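Local coordinates for protein dimethyl-sulfide monooxygenase (Hyphomicrobium sulfonivorans, PDB 6AK1) that catalyses the NADH- and oxygen-dependent cleavage of dimethyl sulfide to methanethiol and formaldehyde, using FMN as cofactor, at residues 54-59 with 87-92; 60-63 with 69-72; 244-249 with 256-261; 316-321 with 335-340. All coordinates share one frame; numbering follows the deposited sequence.

Contact 1. Residues 54-59 with 87-92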
loop_
_atom_site.group_PDB
_atom_site.type_symbol
_atom_site.label_atom_id
_atom_site.label_comp_id
_atom_site.label_asym_id
_atom_site.label_seq_id
_atom_site.Cartn_x
_atom_site.Cartn_y
_atom_site.Cartn_z
ATOM N N LEU A 54 -7.178 1.895 -5.297
ATOM C CA LEU A 54 -6.434 0.748 -5.817
ATOM C C LEU A 54 -5.034 0.769 -5.200
ATOM O O LEU A 54 -4.230 1.657 -5.490
ATOM C CB LEU A 54 -6.363 0.779 -7.342
ATOM C CG LEU A 54 -5.536 -0.308 -8.044
ATOM C CD1 LEU A 54 -6.145 -1.705 -7.912
ATOM C CD2 LEU A 54 -5.340 0.046 -9.517
ATOM N N PHE A 55 -4.747 -0.199 -4.351
ATOM C CA PHE A 55 -3.488 -0.273 -3.618
ATOM C C PHE A 55 -2.572 -1.218 -4.386
ATOM O O PHE A 55 -2.822 -2.430 -4.431
ATOM C CB PHE A 55 -3.769 -0.766 -2.199
ATOM C CG PHE A 55 -2.628 -0.624 -1.235
ATOM C CD1 PHE A 55 -1.425 -1.282 -1.442
ATOM C CD2 PHE A 55 -2.781 0.130 -0.085
ATOM C CE1 PHE A 55 -0.379 -1.177 -0.536
ATOM C CE2 PHE A 55 -1.743 0.237 0.842
ATOM C CZ PHE A 55 -0.539 -0.426 0.615
ATOM N N ILE A 56 -1.527 -0.673 -5.008
ATOM C CA ILE A 56 -0.655 -1.448 -5.884
ATOM C C ILE A 56 0.649 -1.729 -5.143
ATOM O O ILE A 56 1.448 -0.817 -4.899
ATOM C CB ILE A 56 -0.405 -0.724 -7.218
ATOM C CG1 ILE A 56 -1.734 -0.378 -7.886
ATOM C CG2 ILE A 56 0.413 -1.614 -8.174
ATOM C CD1 ILE A 56 -1.585 0.466 -9.138
ATOM N N ALA A 57 0.877 -2.998 -4.806
ATOM C CA ALA A 57 2.110 -3.433 -4.161
ATOM C C ALA A 57 3.253 -3.516 -5.180
ATOM O O ALA A 57 3.054 -3.397 -6.391
ATOM C CB ALA A 57 1.909 -4.785 -3.474
ATOM N N ASP A 58 4.466 -3.731 -4.675
ATOM C CA ASP A 58 5.639 -3.804 -5.538
ATOM C C ASP A 58 6.785 -4.482 -4.799
ATOM O O ASP A 58 6.870 -4.418 -3.574
ATOM C CB ASP A 58 6.089 -2.412 -6.006
ATOM C CG ASP A 58 7.074 -2.476 -7.173
ATOM O OD1 ASP A 58 6.896 -3.354 -8.059
ATOM O OD2 ASP A 58 8.028 -1.656 -7.198
ATOM N N VAL A 59 7.653 -5.148 -5.569
ATOM C CA VAL A 59 8.941 -5.644 -5.098
ATOM C C VAL A 59 9.939 -5.476 -6.237
ATOM O O VAL A 59 9.565 -5.343 -7.404
ATOM C CB VAL A 59 8.921 -7.122 -4.646
ATOM C CG1 VAL A 59 7.948 -7.344 -3.485
ATOM C CG2 VAL A 59 8.592 -8.029 -5.813
ATOM N N GLY A 87 3.663 2.666 -13.815
ATOM C CA GLY A 87 3.530 2.665 -15.263
ATOM C C GLY A 87 2.140 3.008 -15.770
ATOM O O GLY A 87 1.996 3.785 -16.715
ATOM N N ALA A 88 1.103 2.417 -15.182
ATOM C CA ALA A 88 -0.252 2.541 -15.714
ATOM C C ALA A 88 -1.100 3.583 -14.990
ATOM O O ALA A 88 -2.287 3.708 -15.297
ATOM C CB ALA A 88 -0.962 1.188 -15.664
ATOM N N ILE A 89 -0.524 4.336 -14.046
ATOM C CA ILE A 89 -1.328 5.228 -13.210
ATOM C C ILE A 89 -2.053 6.271 -14.060
ATOM O O ILE A 89 -3.260 6.493 -13.896
ATOM C CB ILE A 89 -0.460 5.892 -12.126
ATOM C CG1 ILE A 89 0.195 4.830 -11.248
ATOM C CG2 ILE A 89 -1.315 6.865 -11.279
ATOM C CD1 ILE A 89 -0.794 3.913 -10.585
ATOM N N SER A 90 -1.332 6.942 -14.967
ATOM C CA SER A 90 -1.963 8.050 -15.696
ATOM C C SER A 90 -3.089 7.556 -16.595
ATOM O O SER A 90 -4.141 8.195 -16.685
ATOM C CB SER A 90 -0.935 8.826 -16.528
ATOM O OG SER A 90 -0.390 8.014 -17.549
ATOM N N ALA A 91 -2.887 6.424 -17.271
ATOM C CA ALA A 91 -3.974 5.848 -18.055
ATOM C C ALA A 91 -5.200 5.581 -17.183
ATOM O O ALA A 91 -6.333 5.850 -17.603
ATOM C CB ALA A 91 -3.514 4.557 -18.742
ATOM N N MET A 92 -4.992 5.075 -15.954
ATOM C CA MET A 92 -6.122 4.742 -15.085
ATOM C C MET A 92 -6.802 6.001 -14.564
ATOM O O MET A 92 -8.028 6.037 -14.405
ATOM C CB MET A 92 -5.653 3.866 -13.913
ATOM C CG MET A 92 -5.348 2.426 -14.291
ATOM S SD MET A 92 -5.112 1.367 -12.813
ATOM C CE MET A 92 -3.608 2.090 -12.117
#
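The outer layer of the TIM barrel forms here, where Leu-54 and Ile-56 of strand 53-57 meet Ile-89 and Met-92 of helix 89-94. The contact is apolar and buried. Leu-54 and Ile-56, two residues apart on the strand, both point toward the helix. Leu-54 lies across the Met-92 chain, nearly perpendicular to it. Leu-54 CD2 lies 3.6 Å from Met-92 SD and 3.7 Å from Met-92 CE. The thioether chain bends at its last torsion (chi3 -66°), which brings CE over the ends of both strand side chains. There Met-92 CE meets Ile-56 CD1 tip to tip at 4.0 Å. Ile-89 reaches the strand with its end alone: its CD1 is 3.8 Å from Ile-56 CD1, and the two isoleucines pass side by side, running opposite ways. Two residues on from Ile-56 lies Asp-58, which by similarity binds FMN. Ile-56 O accepts a hydrogen bond from Thr-104, another FMN residue by similarity. Strand 53-57 runs parallel between strands 6-12 and 100-106. Helix 36-48 closes the layer beside it: Leu-46 packs on Leu-54, and Trp-39 and Ala-43 on Met-92.

Contact 2. Residues 60-63 with 69-72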
loop_
_atom_site.group_PDB
_atom_site.type_symbol
_atom_site.label_atom_id
_atom_site.label_comp_id
_atom_site.label_asym_id
_atom_site.label_seq_id
_atom_site.Cartn_x
_atom_site.Cartn_y
_atom_site.Cartn_z
ATOM N N VAL A 60 11.227 -5.487 -5.884
ATOM C CA VAL A 60 12.281 -5.425 -6.884
ATOM C C VAL A 60 13.286 -6.544 -6.649
ATOM O O VAL A 60 14.344 -6.581 -7.287
ATOM C CB VAL A 60 12.967 -4.047 -6.897
ATOM C CG1 VAL A 60 12.031 -3.003 -7.508
ATOM C CG2 VAL A 60 13.397 -3.637 -5.499
ATOM N N GLY A 61 12.952 -7.475 -5.748
ATOM C CA GLY A 61 13.706 -8.699 -5.577
ATOM C C GLY A 61 12.815 -9.907 -5.834
ATOM O O GLY A 61 11.590 -9.786 -5.964
ATOM N N VAL A 62 13.436 -11.084 -5.883
ATOM C CA VAL A 62 12.730 -12.317 -6.236
ATOM C C VAL A 62 12.682 -13.250 -5.035
ATOM O O VAL A 62 13.466 -13.135 -4.090
ATOM C CB VAL A 62 13.367 -13.021 -7.446
ATOM C CG1 VAL A 62 13.327 -12.075 -8.704
ATOM C CG2 VAL A 62 14.785 -13.436 -7.098
ATOM N N TYR A 63 11.720 -14.178 -5.075
ATOM C CA TYR A 63 11.502 -15.158 -4.013
ATOM C C TYR A 63 12.329 -16.390 -4.354
ATOM O O TYR A 63 11.897 -17.282 -5.083
ATOM C CB TYR A 63 10.013 -15.463 -3.871
ATOM C CG TYR A 63 9.185 -14.298 -3.337
ATOM C CD1 TYR A 63 8.922 -13.186 -4.120
ATOM C CD2 TYR A 63 8.665 -14.321 -2.053
ATOM C CE1 TYR A 63 8.163 -12.122 -3.634
ATOM C CE2 TYR A 63 7.904 -13.259 -1.553
ATOM C CZ TYR A 63 7.658 -12.163 -2.347
ATOM O OH TYR A 63 6.903 -11.113 -1.857
ATOM N N SER A 69 16.354 -21.442 -4.956
ATOM C CA SER A 69 16.363 -20.763 -6.247
ATOM C C SER A 69 15.028 -20.067 -6.461
ATOM O O SER A 69 14.064 -20.267 -5.717
ATOM C CB SER A 69 16.635 -21.729 -7.407
ATOM O OG SER A 69 15.485 -22.499 -7.706
ATOM N N ALA A 70 14.982 -19.240 -7.501
ATOM C CA ALA A 70 13.747 -18.587 -7.887
ATOM C C ALA A 70 12.912 -19.432 -8.845
ATOM O O ALA A 70 11.892 -18.948 -9.337
ATOM C CB ALA A 70 14.052 -17.222 -8.506
ATOM N N GLU A 71 13.310 -20.682 -9.112
ATOM C CA GLU A 71 12.673 -21.423 -10.198
ATOM C C GLU A 71 11.193 -21.687 -9.920
ATOM O O GLU A 71 10.359 -21.557 -10.820
ATOM C CB GLU A 71 13.388 -22.745 -10.473
ATOM C CG GLU A 71 12.617 -23.568 -11.512
ATOM C CD GLU A 71 13.124 -24.981 -11.713
ATOM O OE1 GLU A 71 13.811 -25.514 -10.817
ATOM O OE2 GLU A 71 12.817 -25.562 -12.779
ATOM N N MET A 72 10.846 -22.073 -8.695
ATOM C CA MET A 72 9.436 -22.321 -8.412
ATOM C C MET A 72 8.612 -21.039 -8.505
ATOM O O MET A 72 7.451 -21.082 -8.926
ATOM C CB MET A 72 9.281 -22.972 -7.042
ATOM C CG MET A 72 9.929 -24.373 -6.966
ATOM S SD MET A 72 9.382 -25.490 -8.288
ATOM C CE MET A 72 10.888 -25.699 -9.192
HETATM O O HOH W 1 11.254 -19.979 -5.648
#
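Val-62 and Ala-70 make the one apolar side-chain contact between residues 60-63 and 69-72. Val-62 CG2 faces Ala-70 CB at 4.1 Å, methyl to methyl. With CG1 anti to the carbonyl carbon (chi1 -60°), CG2 is the methyl turned to Ala-70. Both residues point their CB toward the opposite segment. The touch is light, and the area buried between the segments is small.

Backbone atoms do the rest. Tyr-63 O comes to 3.6 Å from Ala-70 CA and 4.0 Å from Ala-70 CB. It also lies 3.7 Å from Ser-69 O. Two carbonyl oxygens cannot bond to each other directly. Residues 60-63 lie in the loop after strand 53-57 of the TIM barrel; residues 69-72 enter the short helix 71-75. Ala-70 is the N-cap residue of that helix.

Water lies between the two carbonyls. A water is 2.8 Å from Tyr-63 O and 2.8 Å from Ser-69 O. Its geometry suits donation to either carbonyl, but there are more acceptors within reach than protons, so which bonds form is not settled.

The Tyr-63 ring leads away from Ala-70 and serves other parts of the fold. Its OH is hydrogen-bonded to Gln-79, and its ring meets Trp-315 edge-to-face. Val-62 N is held by Ser-141 OG, at the start of helix 140-146.

Contact 3. Residues 244-249 with 256-261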
loop_
_atom_site.group_PDB
_atom_site.type_symbol
_atom_site.label_atom_id
_atom_site.label_comp_id
_atom_site.label_asym_id
_atom_site.label_seq_id
_atom_site.Cartn_x
_atom_site.Cartn_y
_atom_site.Cartn_z
ATOM N N MET A 244 -2.703 2.816 7.422
ATOM C CA MET A 244 -1.783 1.778 7.860
ATOM C C MET A 244 -2.328 0.421 7.451
ATOM O O MET A 244 -3.492 0.105 7.725
ATOM C CB MET A 244 -1.544 1.834 9.367
ATOM C CG MET A 244 -0.228 1.175 9.760
ATOM S SD MET A 244 0.126 1.296 11.520
ATOM C CE MET A 244 0.332 3.073 11.678
ATOM N N PHE A 245 -1.484 -0.370 6.792
ATOM C CA PHE A 245 -1.869 -1.641 6.190
ATOM C C PHE A 245 -1.343 -2.749 7.104
ATOM O O PHE A 245 -0.128 -2.909 7.260
ATOM C CB PHE A 245 -1.307 -1.721 4.769
ATOM C CG PHE A 245 -1.625 -2.990 4.034
ATOM C CD1 PHE A 245 -2.720 -3.786 4.382
ATOM C CD2 PHE A 245 -0.821 -3.399 2.979
ATOM C CE1 PHE A 245 -3.009 -4.965 3.681
ATOM C CE2 PHE A 245 -1.104 -4.571 2.276
ATOM C CZ PHE A 245 -2.201 -5.356 2.629
ATOM N N ILE A 246 -2.258 -3.496 7.736
ATOM C CA ILE A 246 -1.881 -4.469 8.747
ATOM C C ILE A 246 -2.235 -5.877 8.290
ATOM O O ILE A 246 -3.100 -6.100 7.440
ATOM C CB ILE A 246 -2.530 -4.185 10.116
ATOM C CG1 ILE A 246 -4.057 -4.294 10.027
ATOM C CG2 ILE A 246 -2.094 -2.835 10.654
ATOM C CD1 ILE A 246 -4.721 -4.363 11.385
ATOM N N LEU A 247 -1.547 -6.837 8.892
ATOM C CA LEU A 247 -1.801 -8.256 8.690
ATOM C C LEU A 247 -2.285 -8.822 10.021
ATOM O O LEU A 247 -1.515 -8.890 10.981
ATOM C CB LEU A 247 -0.537 -8.958 8.206
ATOM C CG LEU A 247 -0.648 -10.451 7.951
ATOM C CD1 LEU A 247 -1.771 -10.705 6.964
ATOM C CD2 LEU A 247 0.683 -10.989 7.423
ATOM N N THR A 248 -3.564 -9.192 10.101
ATOM C CA THR A 248 -4.103 -9.786 11.319
ATOM C C THR A 248 -4.942 -11.013 10.984
ATOM O O THR A 248 -5.684 -11.020 9.996
ATOM C CB THR A 248 -4.934 -8.774 12.128
ATOM O OG1 THR A 248 -5.581 -9.452 13.216
ATOM C CG2 THR A 248 -5.969 -8.080 11.253
ATOM N N THR A 249 -4.823 -12.051 11.821
ATOM C CA THR A 249 -5.390 -13.355 11.515
ATOM C C THR A 249 -6.632 -13.682 12.322
ATOM O O THR A 249 -7.251 -14.717 12.075
ATOM C CB THR A 249 -4.338 -14.463 11.705
ATOM O OG1 THR A 249 -3.785 -14.412 13.028
ATOM C CG2 THR A 249 -3.213 -14.301 10.696
ATOM N N GLN A 256 -6.274 -5.893 19.691
ATOM C CA GLN A 256 -5.048 -5.413 20.325
ATOM C C GLN A 256 -4.174 -4.642 19.343
ATOM O O GLN A 256 -3.632 -3.588 19.692
ATOM C CB GLN A 256 -4.262 -6.585 20.928
ATOM C CG GLN A 256 -3.195 -6.138 21.929
ATOM C CD GLN A 256 -3.808 -5.363 23.085
ATOM O OE1 GLN A 256 -4.573 -5.927 23.894
ATOM N NE2 GLN A 256 -3.512 -4.059 23.155
ATOM N N ILE A 257 -4.040 -5.142 18.110
ATOM C CA ILE A 257 -3.221 -4.454 17.114
ATOM C C ILE A 257 -3.715 -3.024 16.909
ATOM O O ILE A 257 -2.930 -2.072 16.943
ATOM C CB ILE A 257 -3.192 -5.246 15.793
ATOM C CG1 ILE A 257 -2.346 -6.512 15.944
ATOM C CG2 ILE A 257 -2.624 -4.400 14.666
ATOM C CD1 ILE A 257 -2.267 -7.370 14.674
ATOM N N THR A 258 -5.026 -2.848 16.721
ATOM C CA THR A 258 -5.540 -1.517 16.386
ATOM C C THR A 258 -5.605 -0.598 17.593
ATOM O O THR A 258 -5.435 0.616 17.447
ATOM C CB THR A 258 -6.926 -1.610 15.740
ATOM O OG1 THR A 258 -7.881 -2.166 16.669
ATOM C CG2 THR A 258 -6.856 -2.473 14.483
ATOM N N THR A 259 -5.874 -1.148 18.781
ATOM C CA THR A 259 -5.757 -0.364 20.007
ATOM C C THR A 259 -4.320 0.110 20.214
ATOM O O THR A 259 -4.088 1.276 20.556
ATOM C CB THR A 259 -6.234 -1.192 21.208
ATOM O OG1 THR A 259 -7.620 -1.525 21.045
ATOM C CG2 THR A 259 -6.043 -0.429 22.512
ATOM N N ASP A 260 -3.339 -0.781 19.993
ATOM C CA ASP A 260 -1.930 -0.393 20.120
ATOM C C ASP A 260 -1.539 0.689 19.115
ATOM O O ASP A 260 -0.850 1.654 19.471
ATOM C CB ASP A 260 -1.019 -1.612 19.960
ATOM C CG ASP A 260 -1.013 -2.506 21.202
ATOM O OD1 ASP A 260 -1.532 -2.063 22.257
ATOM O OD2 ASP A 260 -0.476 -3.642 21.134
ATOM N N ILE A 261 -1.955 0.540 17.850
ATOM C CA ILE A 261 -1.593 1.527 16.830
ATOM C C ILE A 261 -2.137 2.899 17.205
ATOM O O ILE A 261 -1.432 3.910 17.097
ATOM C CB ILE A 261 -2.085 1.077 15.437
ATOM C CG1 ILE A 261 -1.151 0.014 14.857
ATOM C CG2 ILE A 261 -2.246 2.267 14.489
ATOM C CD1 ILE A 261 -1.779 -0.806 13.739
#
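Ile-257 is the first residue of helical segment 256-261 to touch residues 244-249. Its CD1 reaches Thr-248 CB at 3.9 Å and also lies near Leu-247 O. Its other branch, CG2, meets Ile-246 CD1 at 3.9 Å. Ile-257 thus touches both Ile-246 and Thr-248. Thr-248 OG1 is hydrogen-bonded to Gln-253. Next comes Thr-258, whose CG2 sits 4.2 Å from Ile-246 CD1, at the flank of the helix. This is the strand-to-helix half of a beta-alpha-beta unit of the TIM barrel, made of strand 243-246, helix 251-267 and strand 276-284. Residues 256-261 run nearly antiparallel to residues 244-246, with 154° between the directions of these short segments. One turn after Ile-257, Ile-261 makes the remaining contacts. CG1 lies beside the backbone N (chi1 -78°) and chi2 is extended; together they bring CD1 over both Met-244 and Ile-246. CD1 is 3.6 Å from Met-244 SD and 3.7 Å from Ile-246 CG2. On the second branch, Ile-261 CG2 packs against Met-244 CE at 3.9 Å. An alanine here would lack both branches and would probably open a gap beneath the helix, with the Met-244 thioether able to turn. Ile-277 of strand 276-284 also packs on Ile-246 and Ile-261.

Contact 4. Residues 316-321 with 335-340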
loop_
_atom_site.group_PDB
_atom_site.type_symbol
_atom_site.label_atom_id
_atom_site.label_comp_id
_atom_site.label_asym_id
_atom_site.label_seq_id
_atom_site.Cartn_x
_atom_site.Cartn_y
_atom_site.Cartn_z
ATOM N N THR A 316 8.778 -15.368 5.015
ATOM C CA THR A 316 9.201 -15.750 6.357
ATOM C C THR A 316 10.672 -16.120 6.468
ATOM O O THR A 316 11.193 -16.148 7.582
ATOM C CB THR A 316 8.365 -16.938 6.875
ATOM O OG1 THR A 316 8.736 -18.128 6.164
ATOM C CG2 THR A 316 6.878 -16.689 6.655
ATOM N N GLY A 317 11.355 -16.398 5.362
ATOM C CA GLY A 317 12.722 -16.875 5.418
ATOM C C GLY A 317 12.883 -18.378 5.582
ATOM O O GLY A 317 14.020 -18.870 5.615
ATOM N N ILE A 318 11.800 -19.128 5.691
ATOM C CA ILE A 318 11.888 -20.564 5.916
ATOM C C ILE A 318 11.825 -21.285 4.578
ATOM O O ILE A 318 10.867 -21.110 3.817
ATOM C CB ILE A 318 10.771 -21.046 6.844
ATOM C CG1 ILE A 318 10.900 -20.375 8.207
ATOM C CG2 ILE A 318 10.799 -22.565 6.949
ATOM C CD1 ILE A 318 9.595 -20.367 8.953
ATOM N N ASP A 319 12.838 -22.107 4.300
ATOM C CA ASP A 319 12.880 -22.938 3.098
ATOM C C ASP A 319 12.145 -24.235 3.406
ATOM O O ASP A 319 12.683 -25.126 4.075
ATOM C CB ASP A 319 14.320 -23.185 2.665
ATOM C CG ASP A 319 14.427 -24.149 1.500
ATOM O OD1 ASP A 319 13.399 -24.418 0.825
ATOM O OD2 ASP A 319 15.551 -24.646 1.259
ATOM N N PHE A 320 10.908 -24.351 2.914
ATOM C CA PHE A 320 10.116 -25.547 3.185
ATOM C C PHE A 320 10.703 -26.819 2.583
ATOM O O PHE A 320 10.223 -27.906 2.913
ATOM C CB PHE A 320 8.683 -25.357 2.678
ATOM C CG PHE A 320 7.749 -24.775 3.703
ATOM C CD1 PHE A 320 7.928 -23.485 4.174
ATOM C CD2 PHE A 320 6.690 -25.526 4.205
ATOM C CE1 PHE A 320 7.066 -22.947 5.127
ATOM C CE2 PHE A 320 5.825 -24.992 5.150
ATOM C CZ PHE A 320 6.020 -23.699 5.618
ATOM N N ALA A 321 11.702 -26.732 1.701
ATOM C CA ALA A 321 12.329 -27.958 1.224
ATOM C C ALA A 321 13.036 -28.715 2.353
ATOM O O ALA A 321 13.342 -29.899 2.191
ATOM C CB ALA A 321 13.306 -27.651 0.093
ATOM N N ASP A 335 7.762 -21.653 15.792
ATOM C CA ASP A 335 6.639 -21.136 16.571
ATOM C C ASP A 335 5.834 -20.101 15.799
ATOM O O ASP A 335 4.600 -20.128 15.806
ATOM C CB ASP A 335 7.144 -20.527 17.878
ATOM C CG ASP A 335 7.505 -21.574 18.917
ATOM O OD1 ASP A 335 7.510 -22.783 18.595
ATOM O OD2 ASP A 335 7.787 -21.164 20.064
ATOM N N SER A 336 6.514 -19.179 15.132
ATOM C CA SER A 336 5.825 -18.038 14.557
ATOM C C SER A 336 4.960 -18.440 13.372
ATOM O O SER A 336 3.839 -17.942 13.221
ATOM C CB SER A 336 6.838 -16.983 14.142
ATOM O OG SER A 336 6.146 -15.821 13.692
ATOM N N LEU A 337 5.456 -19.332 12.515
ATOM C CA LEU A 337 4.636 -19.725 11.377
ATOM C C LEU A 337 3.555 -20.715 11.789
ATOM O O LEU A 337 2.395 -20.559 11.382
ATOM C CB LEU A 337 5.500 -20.308 10.259
ATOM C CG LEU A 337 4.694 -20.602 8.980
ATOM C CD1 LEU A 337 3.833 -19.401 8.579
ATOM C CD2 LEU A 337 5.612 -20.989 7.834
ATOM N N ARG A 338 3.923 -21.732 12.589
ATOM C CA ARG A 338 2.942 -22.681 13.117
ATOM C C ARG A 338 1.771 -21.953 13.760
ATOM O O ARG A 338 0.611 -22.285 13.513
ATOM C CB ARG A 338 3.588 -23.640 14.132
ATOM C CG ARG A 338 2.629 -24.740 14.651
ATOM C CD ARG A 338 3.202 -25.572 15.826
ATOM N NE ARG A 338 3.226 -24.802 17.072
ATOM C CZ ARG A 338 4.315 -24.259 17.607
ATOM N NH1 ARG A 338 5.496 -24.411 17.026
ATOM N NH2 ARG A 338 4.216 -23.561 18.724
ATOM N N THR A 339 2.057 -20.936 14.572
ATOM C CA THR A 339 0.975 -20.252 15.265
ATOM C C THR A 339 0.139 -19.404 14.310
ATOM O O THR A 339 -1.073 -19.261 14.522
ATOM C CB THR A 339 1.536 -19.420 16.428
ATOM O OG1 THR A 339 0.475 -19.072 17.322
ATOM C CG2 THR A 339 2.194 -18.141 15.952
ATOM N N THR A 340 0.739 -18.861 13.239
ATOM C CA THR A 340 -0.084 -18.092 12.303
ATOM C C THR A 340 -0.884 -19.018 11.392
ATOM O O THR A 340 -2.071 -18.788 11.160
ATOM C CB THR A 340 0.761 -17.115 11.475
ATOM O OG1 THR A 340 2.026 -17.701 11.155
ATOM C CG2 THR A 340 0.983 -15.829 12.242
#
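A single methyl group, Leu-337 CD2, carries the closest touches of this contact, and it meets the aromatic ring of Phe-320 at the edge rather than over a face. CD2 lies near the ring plane, 3.5 Å from Phe-320 CZ and 3.6 Å from Phe-320 CE1. The two side chains come from opposite directions. The same methyl is 4.2 Å from Ile-318 CD1, where the Ile-318 and Leu-337 side chains meet at a slant. Leu-337 CG is anti to the backbone N (chi1 -174°), which sends the branch out from helix 335-344 toward the loop. Leu-337 is buried.

The loop that receives it follows helix 305-316. Gly-317 is the first residue to leave that helix, with positive phi. Two small turns shape the chain. In an ST turn, Thr-316 OG1 accepts from Ile-318 N at 3.3 Å. In an Asx turn, Asp-319 OD1 accepts from Ala-321 N at 3.0 Å, from above the carboxylate plane. Ile-318 closes the first turn and Phe-320 lies within the second. Phe-320 also packs on Leu-309 and Tyr-312 of helix 305-316 and on Val-355 and Ile-359 of helix 355-362.

On the helix, a salt bridge joins Arg-338 NH1 and Asp-335 OD1 at 3.0 Å, with the carboxylate oxygen in the guanidinium plane. Arg-338 NH1 also donates to Met-332 O. These polar groups bond within their own segment or to other parts of the chain, while the touch between the segments is wholly apolar. What joins these two segments directly is therefore probably close fit and burial of Leu-337 and Phe-320.

Contacts 1 and 3 both reach the parallel barrel sheet, each packing a strand against a helix. Their centres are 25 Å apart, yet they touch: Phe-55 CZ meets Phe-245 CD2 at 3.8 Å. Contact 2 adjoins contact 1 in sequence and is nested in the loop that contact 1 closes. Contact 1 itself holds Asp-58, an FMN residue by similarity, and the Tyr-63 side chain of contact 2 is about 10 Å from that of Asp-58. In contact 3, the Ile-257 side chain is about 9 Å from that of Ser-230, another such residue. Contact 4 lies away from these sites, its centre about 18 Å from that of contact 2.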